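Local coordinates for protein glucokinase (Leishmania braziliensis MHOM/BR/75/M2904, PDB 6EDI) that probably phosphorylates D-glucose at the expense of ATP, working as a dimeric sugar kinase with the actin-like ATPase fold, at residues 51-56 against 69-74; 42-47 against 55-60; 286-291 against 314-319. All coordinates share one frame; numbering follows the deposited sequence.

Contact 1. Residues 51-56 against 69-74; sequences SARVGF and IIYVRF
Val54 meets Phe74 on the buried face of a beta hairpin, strands 51-58 and 67-75, part of the antiparallel opening of the ribonuclease H-like fold of actin-like kinases. Here the packing is dense: Val54 CG2 approaches the ring obliquely, 3.8 Å from Phe74 CD2, Val72 CG1 lies over one face, toward the rim, Ala52 O stands in plane at the edge, and Phe87 stacks on the ring. Six backbone hydrogen bonds in the pairs Ala52-Phe74, Val54-Val72 and Phe56-Ile70 join the strands. They draw closest at Gly55, whose CA lies 3.9 Å from Tyr71 CA and 3.1 Å from Ile70 O.

The opposite face is looser and more polar toward the partly exposed Arg53 and Arg73 end; Leu401 of helix 399-409 packs on Tyr71 and Ile69. Arg53 runs alongside Tyr71, planes 68° apart, its CD 3.4 Å from Tyr71 CE1; any cation-pi attraction, 5.3 Å from Arg53 CZ to the ring centroid, is at most weak. Arg73 bends at chi3 (-53°), bringing one guanidinium face over Arg53 CG. Long, weak ion pairs to Asp46 (Arg53) and Glu20 (Arg73) probably temper the like charges. Ser51 CB lies in the Arg73 guanidinium plane, 3.6 Å from NH1.

Contact 2. Residues 42-47 against 55-60; sequences YVVCDV and GFSQAS
The Tyr42 ring presents an edge to the neighbouring strand: Ser57 O and Gln58 CA both lie near its plane, with Ser57 O 3.7 Å from Tyr42 CD2. Leu405 of helix 399-409 also touches the Tyr42 side chain. The second flat group, Phe56, projects from the other side of the sheet beside Val43, pointing the same way. Val43 CG2, set beside its own backbone N, comes at a slant to the Phe56 ring, 3.6 Å from CE1. Phe106 meets that ring in a T-shaped (edge-to-face) stack, and Val91 and Leu95 of helix 84-98 help to enclose it.

These two aromatic sites sit on opposite faces of a beta hairpin, strands 41-48 and 51-58, whose first strand also pairs in parallel with strand 110-117. In kinases of this superfamily the turn of the hairpin, here within the sequence DVGGT starting at Asp46, commonly forms a phosphate-binding loop, and it probably does so in this enzyme.

Two donors of Ser57 grip a single acceptor. Its N lies 2.7 Å from Tyr42 O, and its OG, swung between its own backbone N and carbonyl carbon (chi1 60°), donates to the same oxygen at 2.9 Å. That hydroxyl is closely packed, with Tyr42 CB 3.2 Å and Val44 CG1 3.3 Å from OG. Tyr42 N returns an almost straight bond (174°) to Ser57 O. At the next hydrogen-bonded pair, two residues on, Val44 and Gly55 exchange two backbone bonds, and Val44 CG2 rests 3.7 Å from Gly55 C.

Contact 3. Residues 286-291 against 314-319; sequences FNYAYA and GSDTAA
Tyr288 lays one edge of its ring along the first turn of helix 317-341, with Ala319 N in the ring plane and 3.4 Å from Tyr288 CE1. The motif at that turn is an N-cap: Asp316, immediately before the helix, folds its carboxylate over backbone N-H groups that have no acceptor in a preceding turn. OD1 does the capping. It accepts from Ala319 N at 3.0 Å, the donor arriving well above the carboxylate plane, and takes a weak, more bent bond from Ala318 N.

The other oxygen, OD2, faces Tyr288 OH, modelled as a hydrogen bond from the phenol. The separation of 2.3 Å between OH and OD2 is too short to be taken literally, so the length of this bond is doubtful, although the two groups clearly meet. They come from opposite directions, ring and carboxylate planes 58° apart, and each side chain reaches out with its CG anti to the backbone N (chi1 -173° for Tyr288, -164° for Asp316). Lys302 NZ adds a weak hydrogen bond to the same phenol oxygen. The helix N-terminus would probably favour a negatively charged carboxylate.

Beside this polar cluster the packing is plain and apolar. Ala318 CB fits between Tyr288 and Ala291, side chains a helical turn apart on helix 281-292. Val307 and Leu310 of helix 304-313 close around Ala319, and Asn287 ND2 bonds to Ala322 O, joining helices 281-292 and 317-341 further along. With only methyl groups between them the backbones come near, the CA atoms of Ala291 and Ala318 5.2 Å apart: Ala318 CB is 4.0 Å from Ala291 CB, and Ala319 CB is 3.7 Å from Tyr288 CE1.

Overall arrangement
Contacts 1 and 2 are two successive hairpins forming an antiparallel meander within one mixed sheet. Strand 51-58 is the middle strand of these three, Gly55 and Phe56 belong to both contacts, and the centres lie 8 Å apart; Arg53 N probably bonds to Asp46 O, while Ile69 packs on Val44. Along the chain contact 2 opens first. Contact 3 comes much later and joins helix 281-292 to the loop and first turn that start helix 317-341, its centre about 40 Å from that of contact 1 and about 42 Å from that of contact 2, across the chain's centre from the latter. The three contacts sample two distant parts of a two-lobed kinase, crystallised in an open conformation.

Contact 1. Residues 51-56 against 69-74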
loop_
_atom_site.group_PDB
_atom_site.type_symbol
_atom_site.label_atom_id
_atom_site.label_comp_id
_atom_site.label_asym_id
_atom_site.label_seq_id
_atom_site.Cartn_x
_atom_site.Cartn_y
_atom_site.Cartn_z
ATOM N N SER A 51 -4.923 27.973 -10.300
ATOM C CA SER A 51 -5.224 28.485 -8.979
ATOM C C SER A 51 -4.424 27.791 -7.896
ATOM O O SER A 51 -4.478 26.567 -7.750
ATOM C CB SER A 51 -6.712 28.318 -8.706
ATOM O OG SER A 51 -7.103 26.987 -8.978
ATOM N N ALA A 52 -3.679 28.586 -7.140
ATOM C CA ALA A 52 -2.897 28.071 -6.032
ATOM C C ALA A 52 -3.414 28.706 -4.751
ATOM O O ALA A 52 -3.155 29.879 -4.485
ATOM C CB ALA A 52 -1.418 28.389 -6.237
ATOM N N ARG A 53 -4.160 27.951 -3.955
ATOM C CA ARG A 53 -4.646 28.505 -2.703
ATOM C C ARG A 53 -3.574 28.281 -1.656
ATOM O O ARG A 53 -3.070 27.175 -1.516
ATOM C CB ARG A 53 -5.977 27.866 -2.305
ATOM C CG ARG A 53 -7.060 28.094 -3.357
ATOM C CD ARG A 53 -8.348 27.353 -3.061
ATOM N NE ARG A 53 -8.167 25.906 -3.099
ATOM C CZ ARG A 53 -9.168 25.038 -3.015
ATOM N NH1 ARG A 53 -10.413 25.485 -2.895
ATOM N NH2 ARG A 53 -8.928 23.732 -3.060
ATOM N N VAL A 54 -3.194 29.342 -0.949
ATOM C CA VAL A 54 -2.141 29.243 0.060
ATOM C C VAL A 54 -2.691 29.811 1.359
ATOM O O VAL A 54 -3.233 30.904 1.368
ATOM C CB VAL A 54 -0.917 30.080 -0.351
ATOM C CG1 VAL A 54 0.223 29.913 0.642
ATOM C CG2 VAL A 54 -0.468 29.709 -1.736
ATOM N N GLY A 55 -2.560 29.089 2.462
ATOM C CA GLY A 55 -3.067 29.626 3.709
ATOM C C GLY A 55 -2.663 28.850 4.947
ATOM O O GLY A 55 -1.618 28.219 4.987
ATOM N N PHE A 56 -3.521 28.913 5.957
ATOM C CA PHE A 56 -3.194 28.428 7.289
ATOM C C PHE A 56 -4.396 27.712 7.860
ATOM O O PHE A 56 -5.539 28.080 7.582
ATOM C CB PHE A 56 -2.819 29.612 8.185
ATOM C CG PHE A 56 -1.673 30.401 7.668
ATOM C CD1 PHE A 56 -0.374 30.001 7.925
ATOM C CD2 PHE A 56 -1.893 31.526 6.880
ATOM C CE1 PHE A 56 0.698 30.717 7.426
ATOM C CE2 PHE A 56 -0.838 32.257 6.374
ATOM C CZ PHE A 56 0.461 31.861 6.645
ATOM N N ILE A 69 -9.813 27.147 8.267
ATOM C CA ILE A 69 -8.830 27.411 7.229
ATOM C C ILE A 69 -9.046 28.827 6.712
ATOM O O ILE A 69 -10.177 29.292 6.586
ATOM C CB ILE A 69 -8.916 26.396 6.059
ATOM C CG1 ILE A 69 -8.841 24.959 6.588
ATOM C CG2 ILE A 69 -7.799 26.619 5.051
ATOM C CD1 ILE A 69 -8.973 23.863 5.508
ATOM N N ILE A 70 -7.940 29.518 6.469
ATOM C CA ILE A 70 -7.968 30.790 5.768
ATOM C C ILE A 70 -7.006 30.657 4.609
ATOM O O ILE A 70 -5.891 30.203 4.799
ATOM C CB ILE A 70 -7.461 31.926 6.653
ATOM C CG1 ILE A 70 -8.384 32.148 7.836
ATOM C CG2 ILE A 70 -7.363 33.210 5.835
ATOM C CD1 ILE A 70 -9.784 32.468 7.466
ATOM N N TYR A 71 -7.402 31.061 3.405
ATOM C CA TYR A 71 -6.465 30.988 2.292
ATOM C C TYR A 71 -6.632 32.152 1.340
ATOM O O TYR A 71 -7.711 32.735 1.239
ATOM C CB TYR A 71 -6.598 29.657 1.531
ATOM C CG TYR A 71 -7.930 29.471 0.849
ATOM C CD1 TYR A 71 -8.173 29.996 -0.421
ATOM C CD2 TYR A 71 -8.955 28.777 1.472
ATOM C CE1 TYR A 71 -9.395 29.834 -1.038
ATOM C CE2 TYR A 71 -10.180 28.611 0.847
ATOM C CZ TYR A 71 -10.389 29.138 -0.398
ATOM O OH TYR A 71 -11.612 28.956 -0.999
ATOM N N VAL A 72 -5.542 32.476 0.654
ATOM C CA VAL A 72 -5.539 33.452 -0.425
ATOM C C VAL A 72 -5.472 32.673 -1.727
ATOM O O VAL A 72 -4.681 31.736 -1.854
ATOM C CB VAL A 72 -4.300 34.355 -0.325
ATOM C CG1 VAL A 72 -4.226 35.308 -1.509
ATOM C CG2 VAL A 72 -4.320 35.120 0.979
ATOM N N ARG A 73 -6.313 33.021 -2.691
ATOM C CA ARG A 73 -6.213 32.365 -3.986
ATOM C C ARG A 73 -5.266 33.162 -4.863
ATOM O O ARG A 73 -5.532 34.321 -5.182
ATOM C CB ARG A 73 -7.581 32.224 -4.653
ATOM C CG ARG A 73 -7.523 31.553 -6.019
ATOM C CD ARG A 73 -8.894 31.511 -6.670
ATOM N NE ARG A 73 -9.910 30.919 -5.796
ATOM C CZ ARG A 73 -10.158 29.616 -5.715
ATOM N NH1 ARG A 73 -9.455 28.762 -6.446
ATOM N NH2 ARG A 73 -11.100 29.161 -4.895
ATOM N N PHE A 74 -4.146 32.549 -5.224
ATOM C CA PHE A 74 -3.203 33.168 -6.142
ATOM C C PHE A 74 -3.476 32.598 -7.519
ATOM O O PHE A 74 -4.053 31.516 -7.640
ATOM C CB PHE A 74 -1.760 32.879 -5.715
ATOM C CG PHE A 74 -1.340 33.596 -4.465
ATOM C CD1 PHE A 74 -0.769 34.860 -4.531
ATOM C CD2 PHE A 74 -1.505 33.002 -3.217
ATOM C CE1 PHE A 74 -0.376 35.531 -3.369
ATOM C CE2 PHE A 74 -1.111 33.664 -2.056
ATOM C CZ PHE A 74 -0.545 34.928 -2.135
#

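Contact 2. Residues 42-47 against 55-60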
loop_
_atom_site.group_PDB
_atom_site.type_symbol
_atom_site.label_atom_id
_atom_site.label_comp_id
_atom_site.label_asym_id
_atom_site.label_seq_id
_atom_site.Cartn_x
_atom_site.Cartn_y
_atom_site.Cartn_z
ATOM N N TYR A 42 -0.904 25.033 10.912
ATOM C CA TYR A 42 -0.556 24.147 9.808
ATOM C C TYR A 42 -0.700 24.908 8.470
ATOM O O TYR A 42 -1.778 25.402 8.132
ATOM C CB TYR A 42 -1.415 22.872 9.859
ATOM C CG TYR A 42 -1.404 22.171 11.221
ATOM C CD1 TYR A 42 -0.454 21.203 11.519
ATOM C CD2 TYR A 42 -2.348 22.483 12.198
ATOM C CE1 TYR A 42 -0.437 20.568 12.754
ATOM C CE2 TYR A 42 -2.341 21.863 13.439
ATOM C CZ TYR A 42 -1.386 20.901 13.710
ATOM O OH TYR A 42 -1.386 20.280 14.938
ATOM N N VAL A 43 0.412 25.047 7.750
ATOM C CA VAL A 43 0.417 25.764 6.477
ATOM C C VAL A 43 -0.162 24.843 5.411
ATOM O O VAL A 43 0.204 23.655 5.329
ATOM C CB VAL A 43 1.818 26.275 6.104
ATOM C CG1 VAL A 43 1.893 26.632 4.630
ATOM C CG2 VAL A 43 2.168 27.506 6.956
ATOM N N VAL A 44 -1.102 25.382 4.643
ATOM C CA VAL A 44 -1.825 24.601 3.658
ATOM C C VAL A 44 -1.714 25.272 2.304
ATOM O O VAL A 44 -1.631 26.508 2.195
ATOM C CB VAL A 44 -3.332 24.409 4.028
ATOM C CG1 VAL A 44 -3.468 23.943 5.435
ATOM C CG2 VAL A 44 -4.123 25.694 3.832
ATOM N N CYS A 45 -1.704 24.445 1.269
ATOM C CA CYS A 45 -1.581 24.922 -0.099
ATOM C C CYS A 45 -2.049 23.811 -1.022
ATOM O O CYS A 45 -1.725 22.646 -0.816
ATOM C CB CYS A 45 -0.135 25.319 -0.415
ATOM S SG CYS A 45 0.194 25.780 -2.143
ATOM N N ASP A 46 -2.839 24.173 -2.023
ATOM C CA ASP A 46 -3.270 23.211 -3.023
ATOM C C ASP A 46 -3.184 23.885 -4.384
ATOM O O ASP A 46 -3.474 25.080 -4.513
ATOM C CB ASP A 46 -4.688 22.717 -2.727
ATOM C CG ASP A 46 -5.265 21.863 -3.852
ATOM O OD1 ASP A 46 -5.877 22.436 -4.778
ATOM O OD2 ASP A 46 -5.116 20.618 -3.811
ATOM N N VAL A 47 -2.738 23.129 -5.385
ATOM C CA VAL A 47 -2.670 23.625 -6.755
ATOM C C VAL A 47 -3.666 22.873 -7.641
ATOM O O VAL A 47 -3.769 21.653 -7.562
ATOM C CB VAL A 47 -1.263 23.469 -7.322
ATOM C CG1 VAL A 47 -1.200 24.033 -8.725
ATOM C CG2 VAL A 47 -0.271 24.196 -6.446
ATOM N N GLY A 55 -2.560 29.089 2.462
ATOM C CA GLY A 55 -3.067 29.626 3.709
ATOM C C GLY A 55 -2.663 28.850 4.947
ATOM O O GLY A 55 -1.618 28.219 4.987
ATOM N N PHE A 56 -3.521 28.913 5.957
ATOM C CA PHE A 56 -3.194 28.428 7.289
ATOM C C PHE A 56 -4.396 27.712 7.860
ATOM O O PHE A 56 -5.539 28.080 7.582
ATOM C CB PHE A 56 -2.819 29.612 8.185
ATOM C CG PHE A 56 -1.673 30.401 7.668
ATOM C CD1 PHE A 56 -0.374 30.001 7.925
ATOM C CD2 PHE A 56 -1.893 31.526 6.880
ATOM C CE1 PHE A 56 0.698 30.717 7.426
ATOM C CE2 PHE A 56 -0.838 32.257 6.374
ATOM C CZ PHE A 56 0.461 31.861 6.645
ATOM N N SER A 57 -4.141 26.685 8.659
ATOM C CA SER A 57 -5.222 25.936 9.278
ATOM C C SER A 57 -4.893 25.692 10.740
ATOM O O SER A 57 -3.728 25.698 11.135
ATOM C CB SER A 57 -5.409 24.588 8.586
ATOM O OG SER A 57 -4.216 23.836 8.684
ATOM N N GLN A 58 -5.925 25.475 11.541
ATOM C CA GLN A 58 -5.715 25.081 12.923
ATOM C C GLN A 58 -6.950 24.323 13.366
ATOM O O GLN A 58 -7.987 24.386 12.703
ATOM C CB GLN A 58 -5.516 26.325 13.791
ATOM C CG GLN A 58 -6.642 27.325 13.631
ATOM C CD GLN A 58 -6.584 28.448 14.643
ATOM O OE1 GLN A 58 -7.549 29.196 14.800
ATOM N NE2 GLN A 58 -5.455 28.571 15.344
ATOM N N ALA A 59 -6.832 23.587 14.465
ATOM C CA ALA A 59 -7.991 22.972 15.096
ATOM C C ALA A 59 -8.506 23.829 16.259
ATOM O O ALA A 59 -8.292 25.040 16.306
ATOM C CB ALA A 59 -7.643 21.578 15.587
ATOM N N SER A 60 -9.199 23.172 17.186
ATOM C CA SER A 60 -9.639 23.751 18.458
ATOM C C SER A 60 -10.120 22.564 19.296
ATOM O O SER A 60 -10.844 21.712 18.789
ATOM C CB SER A 60 -10.775 24.764 18.259
ATOM O OG SER A 60 -10.391 25.830 17.410
#

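Contact 3. Residues 286-291 against 314-319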
loop_
_atom_site.group_PDB
_atom_site.type_symbol
_atom_site.label_atom_id
_atom_site.label_comp_id
_atom_site.label_asym_id
_atom_site.label_seq_id
_atom_site.Cartn_x
_atom_site.Cartn_y
_atom_site.Cartn_z
ATOM N N PHE A 286 -19.191 6.062 -22.040
ATOM C CA PHE A 286 -19.152 4.810 -22.780
ATOM C C PHE A 286 -20.293 3.897 -22.354
ATOM O O PHE A 286 -20.919 3.221 -23.185
ATOM C CB PHE A 286 -17.820 4.089 -22.572
ATOM C CG PHE A 286 -17.772 2.739 -23.214
ATOM C CD1 PHE A 286 -17.473 2.615 -24.565
ATOM C CD2 PHE A 286 -18.045 1.594 -22.477
ATOM C CE1 PHE A 286 -17.440 1.368 -25.178
ATOM C CE2 PHE A 286 -18.010 0.341 -23.071
ATOM C CZ PHE A 286 -17.707 0.227 -24.431
ATOM N N ASN A 287 -20.542 3.854 -21.051
ATOM C CA ASN A 287 -21.610 3.023 -20.522
ATOM C C ASN A 287 -22.965 3.367 -21.115
ATOM O O ASN A 287 -23.779 2.483 -21.408
ATOM C CB ASN A 287 -21.641 3.110 -19.005
ATOM C CG ASN A 287 -20.585 2.229 -18.365
ATOM O OD1 ASN A 287 -19.756 1.642 -19.070
ATOM N ND2 ASN A 287 -20.604 2.138 -17.034
ATOM N N TYR A 288 -23.189 4.656 -21.317
ATOM C CA TYR A 288 -24.451 5.119 -21.876
ATOM C C TYR A 288 -24.662 4.583 -23.286
ATOM O O TYR A 288 -25.699 3.994 -23.583
ATOM C CB TYR A 288 -24.519 6.644 -21.877
ATOM C CG TYR A 288 -25.879 7.160 -22.292
ATOM C CD1 TYR A 288 -26.994 6.953 -21.486
ATOM C CD2 TYR A 288 -26.050 7.843 -23.487
ATOM C CE1 TYR A 288 -28.246 7.422 -21.859
ATOM C CE2 TYR A 288 -27.295 8.316 -23.868
ATOM C CZ TYR A 288 -28.388 8.103 -23.052
ATOM O OH TYR A 288 -29.628 8.578 -23.442
ATOM N N ALA A 289 -23.675 4.791 -24.146
ATOM C CA ALA A 289 -23.709 4.226 -25.488
ATOM C C ALA A 289 -23.924 2.720 -25.408
ATOM O O ALA A 289 -24.853 2.186 -26.018
ATOM C CB ALA A 289 -22.438 4.554 -26.237
ATOM N N TYR A 290 -23.088 2.047 -24.620
ATOM C CA TYR A 290 -23.142 0.595 -24.490
ATOM C C TYR A 290 -24.537 0.095 -24.107
ATOM O O TYR A 290 -24.965 -0.960 -24.566
ATOM C CB TYR A 290 -22.076 0.108 -23.492
ATOM C CG TYR A 290 -21.897 -1.404 -23.423
ATOM C CD1 TYR A 290 -21.080 -2.071 -24.331
ATOM C CD2 TYR A 290 -22.518 -2.154 -22.432
ATOM C CE1 TYR A 290 -20.904 -3.448 -24.261
ATOM C CE2 TYR A 290 -22.347 -3.524 -22.354
ATOM C CZ TYR A 290 -21.542 -4.161 -23.273
ATOM O OH TYR A 290 -21.369 -5.521 -23.200
ATOM N N ALA A 291 -25.257 0.854 -23.284
ATOM C CA ALA A 291 -26.571 0.400 -22.811
ATOM C C ALA A 291 -27.688 0.695 -23.817
ATOM O O ALA A 291 -28.721 0.028 -23.816
ATOM C CB ALA A 291 -26.903 1.006 -21.463
ATOM N N GLY A 314 -34.783 9.735 -13.644
ATOM C CA GLY A 314 -35.476 8.464 -13.576
ATOM C C GLY A 314 -36.096 8.081 -14.906
ATOM O O GLY A 314 -36.688 7.008 -15.042
ATOM N N SER A 315 -35.965 8.956 -15.895
ATOM C CA SER A 315 -36.467 8.653 -17.225
ATOM C C SER A 315 -35.602 7.625 -17.940
ATOM O O SER A 315 -35.788 6.416 -17.785
ATOM C CB SER A 315 -36.529 9.915 -18.081
ATOM O OG SER A 315 -36.521 9.551 -19.451
ATOM N N ASP A 316 -34.665 8.146 -18.728
ATOM C CA ASP A 316 -33.769 7.377 -19.592
ATOM C C ASP A 316 -33.247 6.099 -18.937
ATOM O O ASP A 316 -32.383 6.133 -18.058
ATOM C CB ASP A 316 -32.615 8.289 -20.026
ATOM C CG ASP A 316 -31.839 7.750 -21.202
ATOM O OD1 ASP A 316 -31.565 6.528 -21.245
ATOM O OD2 ASP A 316 -31.481 8.572 -22.073
ATOM N N THR A 317 -33.790 4.973 -19.388
ATOM C CA THR A 317 -33.483 3.663 -18.829
ATOM C C THR A 317 -32.000 3.306 -19.036
ATOM O O THR A 317 -31.389 2.593 -18.226
ATOM C CB THR A 317 -34.432 2.591 -19.441
ATOM O OG1 THR A 317 -34.651 1.531 -18.505
ATOM C CG2 THR A 317 -33.883 2.028 -20.748
ATOM N N ALA A 318 -31.415 3.828 -20.111
ATOM C CA ALA A 318 -30.020 3.554 -20.430
ATOM C C ALA A 318 -29.072 4.368 -19.551
ATOM O O ALA A 318 -28.010 3.880 -19.150
ATOM C CB ALA A 318 -29.755 3.817 -21.890
ATOM N N ALA A 319 -29.446 5.615 -19.267
ATOM C CA ALA A 319 -28.651 6.444 -18.369
ATOM C C ALA A 319 -28.597 5.797 -16.987
ATOM O O ALA A 319 -27.566 5.837 -16.312
ATOM C CB ALA A 319 -29.222 7.849 -18.282
#